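Local coordinates for START domain-containing protein 10 (Homo sapiens, PDB 6SER) that transfers phosphatidylcholine and phosphatidylethanolamine between membranes, preferring lipids with a palmitoyl or stearoyl sn-1 chain and an unsaturated sn-2 chain, at residues 31-34 with 35-39; 214-217 with 218-222. All blocks are in the same frame, centred on the assembly; numbering follows the deposited sequence.

Contact 1: 31-34 with 35-39; sequences RSFR and SECEA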
ATOM      1  N   ARG A  31       7.262  -1.919  13.897  1.00 62.58           N
ATOM      2  CA  ARG A  31       7.673  -0.796  14.761  1.00 63.20           C
ATOM      3  C   ARG A  31       8.429   0.243  13.934  1.00 55.69           C
ATOM      4  O   ARG A  31       8.123   1.384  13.992  1.00 39.20           O
ATOM      5  CB  ARG A  31       8.470  -1.319  15.953  1.00 64.42           C
ATOM      6  CG  ARG A  31       7.575  -1.838  17.060  1.00 75.99           C
ATOM      7  CD  ARG A  31       8.194  -1.928  18.425  1.00 75.75           C
ATOM      8  NE  ARG A  31       9.402  -2.679  18.229  1.00 99.36           N
ATOM      9  CZ  ARG A  31       9.616  -3.880  18.704  1.00 96.60           C
ATOM     10  NH1 ARG A  31       8.707  -4.461  19.463  1.00 88.13           N
ATOM     11  NH2 ARG A  31      10.733  -4.495  18.395  1.00 75.16           N
ATOM     12  N   SER A  32       9.347  -0.206  13.114  1.00 52.44           N
ATOM     13  CA  SER A  32      10.135   0.712  12.286  1.00 52.62           C
ATOM     14  C   SER A  32       9.197   1.467  11.378  1.00 48.20           C
ATOM     15  O   SER A  32       9.416   2.602  11.207  1.00 44.48           O
ATOM     16  CB  SER A  32      11.117  -0.024  11.477  1.00 49.97           C
ATOM     17  OG  SER A  32      12.283  -0.237  12.195  1.00 73.90           O
ATOM     18  N   PHE A  33       8.262   0.772  10.765  1.00 40.85           N
ATOM     19  CA  PHE A  33       7.285   1.406   9.872  1.00 37.44           C
ATOM     20  C   PHE A  33       6.478   2.448  10.623  1.00 32.52           C
ATOM     21  O   PHE A  33       6.399   3.490  10.179  1.00 36.42           O
ATOM     22  CB  PHE A  33       6.447   0.371   9.145  1.00 37.70           C
ATOM     23  CG  PHE A  33       5.475   0.994   8.205  1.00 35.24           C
ATOM     24  CD1 PHE A  33       5.794   1.234   6.899  1.00 42.96           C
ATOM     25  CD2 PHE A  33       4.279   1.432   8.668  1.00 34.71           C
ATOM     26  CE1 PHE A  33       4.889   1.849   6.067  1.00 35.27           C
ATOM     27  CE2 PHE A  33       3.377   2.044   7.839  1.00 33.97           C
ATOM     28  CZ  PHE A  33       3.690   2.257   6.545  1.00 35.47           C
ATOM     29  N   ARG A  34       5.927   2.134  11.756  1.00 31.83           N
ATOM     30  CA  ARG A  34       5.164   3.154  12.471  1.00 35.41           C
ATOM     31  C   ARG A  34       6.059   4.320  12.864  1.00 44.52           C
ATOM     32  O   ARG A  34       5.694   5.490  12.694  1.00 40.21           O
ATOM     33  CB  ARG A  34       4.496   2.567  13.714  1.00 41.33           C
ATOM     34  CG  ARG A  34       3.872   3.645  14.587  1.00 43.95           C
ATOM     35  CD  ARG A  34       2.935   3.086  15.653  1.00 47.94           C
ATOM     36  NE  ARG A  34       3.601   2.904  16.935  1.00 62.24           N
ATOM     37  CZ  ARG A  34       3.910   1.722  17.458  1.00 75.83           C
ATOM     38  NH1 ARG A  34       3.602   0.607  16.811  1.00 76.62           N
ATOM     39  NH2 ARG A  34       4.522   1.655  18.632  1.00 82.69           N
ATOM     40  N   SER A  35       7.245   4.016  13.389  1.00 39.67           N
ATOM     41  CA  SER A  35       8.184   5.070  13.738  1.00 42.95           C
ATOM     42  C   SER A  35       8.511   5.924  12.520  1.00 43.64           C
ATOM     43  O   SER A  35       8.647   7.147  12.626  1.00 44.91           O
ATOM     44  CB  SER A  35       9.445   4.456  14.347  1.00 35.68           C
ATOM     45  OG  SER A  35      10.563   5.290  14.141  1.00 60.67           O
ATOM     46  N   GLU A  36       8.593   5.299  11.344  1.00 36.57           N
ATOM     47  CA  GLU A  36       8.855   6.048  10.122  1.00 30.56           C
ATOM     48  C   GLU A  36       7.717   7.019   9.819  1.00 45.37           C
ATOM     49  O   GLU A  36       7.955   8.165   9.420  1.00 44.26           O
ATOM     50  CB  GLU A  36       9.052   5.075   8.965  1.00 43.19           C
ATOM     51  CG  GLU A  36      10.110   5.470   7.986  1.00 53.61           C
ATOM     52  CD  GLU A  36      10.431   4.352   7.024  1.00 63.89           C
ATOM     53  OE1 GLU A  36      10.147   3.179   7.352  1.00 68.72           O
ATOM     54  OE2 GLU A  36      10.961   4.646   5.935  1.00 72.04           O
ATOM     55  N   CYS A  37       6.472   6.575  10.010  1.00 39.04           N
ATOM     56  CA  CYS A  37       5.322   7.446   9.770  1.00 43.22           C
ATOM     57  C   CYS A  37       5.295   8.622  10.742  1.00 36.42           C
ATOM     58  O   CYS A  37       5.060   9.765  10.333  1.00 41.23           O
ATOM     59  CB  CYS A  37       4.022   6.639   9.866  1.00 34.13           C
ATOM     60  SG  CYS A  37       3.822   5.396   8.572  1.00 41.49           S
ATOM     61  N   GLU A  38       5.545   8.362  12.029  1.00 36.21           N
ATOM     62  CA  GLU A  38       5.486   9.405  13.050  1.00 43.03           C
ATOM     63  C   GLU A  38       6.695  10.335  13.015  1.00 49.93           C
ATOM     64  O   GLU A  38       6.644  11.425  13.599  1.00 50.03           O
ATOM     65  CB  GLU A  38       5.379   8.766  14.439  1.00 50.62           C
ATOM     66  CG  GLU A  38       4.166   7.852  14.642  1.00 58.71           C
ATOM     67  CD  GLU A  38       4.283   6.992  15.894  1.00 60.81           C
ATOM     68  OE1 GLU A  38       5.426   6.718  16.322  1.00 59.58           O
ATOM     69  OE2 GLU A  38       3.232   6.595  16.449  1.00 64.06           O
ATOM     70  N   ALA A  39       7.783   9.926  12.369  1.00 46.57           N
ATOM     71  CA  ALA A  39       8.990  10.737  12.348  1.00 43.36           C
ATOM     72  C   ALA A  39       8.791  11.971  11.477  1.00 46.43           C
ATOM     73  O   ALA A  39       8.163  11.910  10.416  1.00 42.21           O
ATOM     74  CB  ALA A  39      10.171   9.915  11.832  1.00 36.12           C
TER

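Contact 2: 214-217 with 218-222; sequences KMYK and ACLKY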
ATOM      1  N   LYS A 214      -9.806  10.558  -2.674  1.00 37.73           N
ATOM      2  CA  LYS A 214     -10.628   9.533  -3.309  1.00 42.12           C
ATOM      3  C   LYS A 214     -10.841   8.352  -2.368  1.00 37.56           C
ATOM      4  O   LYS A 214     -11.966   7.861  -2.215  1.00 37.08           O
ATOM      5  CB  LYS A 214      -9.990   9.081  -4.622  1.00 41.10           C
ATOM      6  CG  LYS A 214     -10.576   9.764  -5.843  1.00 57.47           C
ATOM      7  CD  LYS A 214      -9.697   9.601  -7.075  1.00 65.52           C
ATOM      8  CE  LYS A 214     -10.399  10.142  -8.317  1.00 77.11           C
ATOM      9  NZ  LYS A 214     -10.998  11.494  -8.085  1.00 73.67           N
ATOM     10  N   MET A 215      -9.777   7.911  -1.699  1.00 31.87           N
ATOM     11  CA  MET A 215      -9.918   6.866  -0.694  1.00 40.27           C
ATOM     12  C   MET A 215     -10.857   7.298   0.426  1.00 38.82           C
ATOM     13  O   MET A 215     -11.664   6.498   0.913  1.00 37.76           O
ATOM     14  CB  MET A 215      -8.552   6.500  -0.121  1.00 38.77           C
ATOM     15  CG  MET A 215      -8.624   5.411   0.935  1.00 46.24           C
ATOM     16  SD  MET A 215      -7.094   5.207   1.856  1.00 61.03           S
ATOM     17  CE  MET A 215      -5.918   4.978   0.531  1.00 56.19           C
ATOM     18  N   TYR A 216     -10.763   8.558   0.856  1.00 36.85           N
ATOM     19  CA  TYR A 216     -11.634   9.024   1.928  1.00 41.14           C
ATOM     20  C   TYR A 216     -13.100   8.956   1.511  1.00 41.60           C
ATOM     21  O   TYR A 216     -13.953   8.495   2.279  1.00 35.50           O
ATOM     22  CB  TYR A 216     -11.260  10.444   2.344  1.00 38.21           C
ATOM     23  CG  TYR A 216     -12.340  11.110   3.161  1.00 41.91           C
ATOM     24  CD1 TYR A 216     -12.505  10.807   4.512  1.00 38.20           C
ATOM     25  CD2 TYR A 216     -13.212  12.029   2.583  1.00 44.36           C
ATOM     26  CE1 TYR A 216     -13.500  11.405   5.270  1.00 42.32           C
ATOM     27  CE2 TYR A 216     -14.212  12.632   3.335  1.00 49.20           C
ATOM     28  CZ  TYR A 216     -14.348  12.317   4.677  1.00 51.47           C
ATOM     29  OH  TYR A 216     -15.337  12.913   5.432  1.00 55.35           O
ATOM     30  N   LYS A 217     -13.412   9.408   0.293  1.00 35.80           N
ATOM     31  CA  LYS A 217     -14.788   9.313  -0.189  1.00 40.68           C
ATOM     32  C   LYS A 217     -15.241   7.862  -0.261  1.00 45.23           C
ATOM     33  O   LYS A 217     -16.413   7.557  -0.005  1.00 43.29           O
ATOM     34  CB  LYS A 217     -14.929   9.984  -1.558  1.00 39.78           C
ATOM     35  CG  LYS A 217     -14.754  11.501  -1.531  1.00 53.93           C
ATOM     36  CD  LYS A 217     -15.098  12.136  -2.874  1.00 55.50           C
ATOM     37  CE  LYS A 217     -14.972  13.652  -2.804  1.00 63.40           C
ATOM     38  NZ  LYS A 217     -15.709  14.343  -3.903  1.00 71.17           N
ATOM     39  N   ALA A 218     -14.324   6.951  -0.605  1.00 38.08           N
ATOM     40  CA  ALA A 218     -14.677   5.538  -0.654  1.00 39.48           C
ATOM     41  C   ALA A 218     -15.102   5.027   0.716  1.00 39.30           C
ATOM     42  O   ALA A 218     -16.033   4.222   0.824  1.00 38.13           O
ATOM     43  CB  ALA A 218     -13.503   4.723  -1.194  1.00 38.47           C
ATOM     44  N   CYS A 219     -14.438   5.492   1.777  1.00 35.27           N
ATOM     45  CA  CYS A 219     -14.813   5.081   3.126  1.00 34.15           C
ATOM     46  C   CYS A 219     -16.232   5.514   3.482  1.00 41.13           C
ATOM     47  O   CYS A 219     -16.909   4.825   4.256  1.00 35.18           O
ATOM     48  CB  CYS A 219     -13.819   5.640   4.140  1.00 41.22           C
ATOM     49  SG  CYS A 219     -12.115   5.031   3.913  1.00 37.73           S
ATOM     50  N   LEU A 220     -16.697   6.646   2.938  1.00 41.18           N
ATOM     51  CA  LEU A 220     -18.060   7.098   3.216  1.00 41.51           C
ATOM     52  C   LEU A 220     -19.084   6.197   2.543  1.00 41.17           C
ATOM     53  O   LEU A 220     -20.150   5.925   3.109  1.00 38.93           O
ATOM     54  CB  LEU A 220     -18.253   8.544   2.756  1.00 35.91           C
ATOM     55  CG  LEU A 220     -17.336   9.596   3.382  1.00 39.13           C
ATOM     56  CD1 LEU A 220     -17.555  10.953   2.734  1.00 42.08           C
ATOM     57  CD2 LEU A 220     -17.560   9.668   4.881  1.00 43.06           C
ATOM     58  N   LYS A 221     -18.783   5.726   1.337  1.00 41.47           N
ATOM     59  CA  LYS A 221     -19.693   4.859   0.606  1.00 43.23           C
ATOM     60  C   LYS A 221     -19.535   3.390   0.982  1.00 41.22           C
ATOM     61  O   LYS A 221     -20.346   2.566   0.547  1.00 52.59           O
ATOM     62  CB  LYS A 221     -19.489   5.048  -0.906  1.00 39.30           C
ATOM     63  CG  LYS A 221     -19.927   6.424  -1.419  1.00 50.71           C
ATOM     64  CD  LYS A 221     -21.436   6.478  -1.643  1.00 66.12           C
ATOM     65  CE  LYS A 221     -21.939   7.896  -1.906  1.00 56.22           C
ATOM     66  NZ  LYS A 221     -22.368   8.577  -0.643  1.00 63.43           N
ATOM     67  N   TYR A 222     -18.531   3.044   1.800  1.00 37.36           N
ATOM     68  CA  TYR A 222     -18.224   1.630   2.003  1.00 38.40           C
ATOM     69  C   TYR A 222     -19.309   0.887   2.774  1.00 36.55           C
ATOM     70  O   TYR A 222     -19.730  -0.188   2.308  1.00 32.76           O
ATOM     71  CB  TYR A 222     -16.855   1.466   2.670  1.00 27.17           C
ATOM     72  CG  TYR A 222     -16.484   0.006   2.847  1.00 27.06           C
ATOM     73  CD1 TYR A 222     -16.214  -0.796   1.743  1.00 30.39           C
ATOM     74  CD2 TYR A 222     -16.418  -0.575   4.114  1.00 24.18           C
ATOM     75  CE1 TYR A 222     -15.885  -2.134   1.890  1.00 27.72           C
ATOM     76  CE2 TYR A 222     -16.082  -1.905   4.270  1.00 25.81           C
ATOM     77  CZ  TYR A 222     -15.819  -2.684   3.151  1.00 28.21           C
ATOM     78  OH  TYR A 222     -15.488  -4.012   3.302  1.00 25.85           O
TER

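Contact 1: 31-34 with 35-39
Phe33 and Cys37 meet one helical turn apart, on the side of helix 27-38 that faces the sheet. The sulfur comes to the far end of the ring, with Cys37 SG 3.5 Å from Phe33 CE2 and 3.7 Å from Phe33 CZ. It lies 34° off the ring normal, an oblique sulfur-aromatic contact. Phe33 carries CG anti to its backbone N (chi1 -178°), while Cys37 SG is turned back beside its own N. These two settings bring sulfur and ring together. Both residues are buried. Ile144, Met146 and Leu186 of the sheet also touch the phenyl ring.

A second pair, Arg34 and Glu38, runs side by side on a more exposed side of the helix. Glu38 OE2 packs along the aliphatic part of the arginine, 3.5 Å from Arg34 CG. The same oxygen lies level with the guanidinium, at its rim. The salt bridge is long, with Arg34 NE 3.7 Å from Glu38 OE2. The two planar groups are turned 75° apart, so the carboxylate does not make a flat, two-pronged pairing.

Under the side chains run regular i to i+4 backbone bonds. Ser35 N reaches Arg31 O at 2.8 Å, and Glu38 N reaches Arg34 O at 3.0 Å. Glu36 extends its chain to a salt bridge with Lys67. Ala39 is the first residue to leave helical geometry. The arrangement is that of the last turns of an amphipathic alpha-helix, here the N-terminal helix of a START domain, laid against its curved beta-sheet.

Contact 2: 214-217 with 218-222
The long C-terminal helix 197-227 of the START fold, which in this family covers the lipid-binding cavity, contains this contact. Tyr216 and Leu220 form its main side-chain pair, one turn apart. The leucine lies over one face of the phenol ring, with Leu220 CG 4.2 Å above the plane and offset toward the rim. Its methyl groups reach the outer end of the ring. Leu220 CD1 is 3.8 Å from Tyr216 CE2, and Leu220 CD2 is 4.0 Å from Tyr216 OH. With chi1 at 164° the phenol swings away from its own N and leans along the helix, where Leu220 (chi1 -59°) folds over it. The phenol oxygen is hydrogen-bonded to Asp76, and Lys213 makes a cation-pi contact with the ring.

Elsewhere on the turn, Ala218 CB packs 3.3 Å from Met215 O. The backbone bond from Ala218 N to Lys214 O measures 3.0 Å, and that from Cys219 N to Met215 O 3.1 Å. Leu220 N is less firmly held. It has two weak bonds, to Tyr216 O at 3.4 Å and to Lys217 O at 3.1 Å. Lys217 O also accepts a bond from Lys221 N.

Met215 and Cys219 both touch Leu82 of helix 79-87, while Lys217 and Lys221 are exposed. No salt bridge joins 214-217 to 218-222. Between the side chains the contact is apolar, and the polar end of Tyr216 is satisfied by Asp76, which ties this helix to the segment just after strand 68-74.

In the fold
Contacts 1 and 2 are both local, i to i+4 arrangements within single helices, and share no element. Their centres lie 25 Å apart, with nearest atoms about 12 Å apart. Each is partly buried, with one side turned to the protein and another exposed. Contact 1 is on the N-terminal helix and packs on strands 142-151, 161-175 and 181-190. Contact 2 is on the C-terminal helix and rests on helices 79-87 and 89-95, and through Tyr216 on the end of strand 68-74. Contact 1 pairs opposite charges, at long distance, on its less buried side, and sulfur with a ring within. In contact 2 the ring's partner is an aliphatic leucine, and no acidic residue joins the lysines.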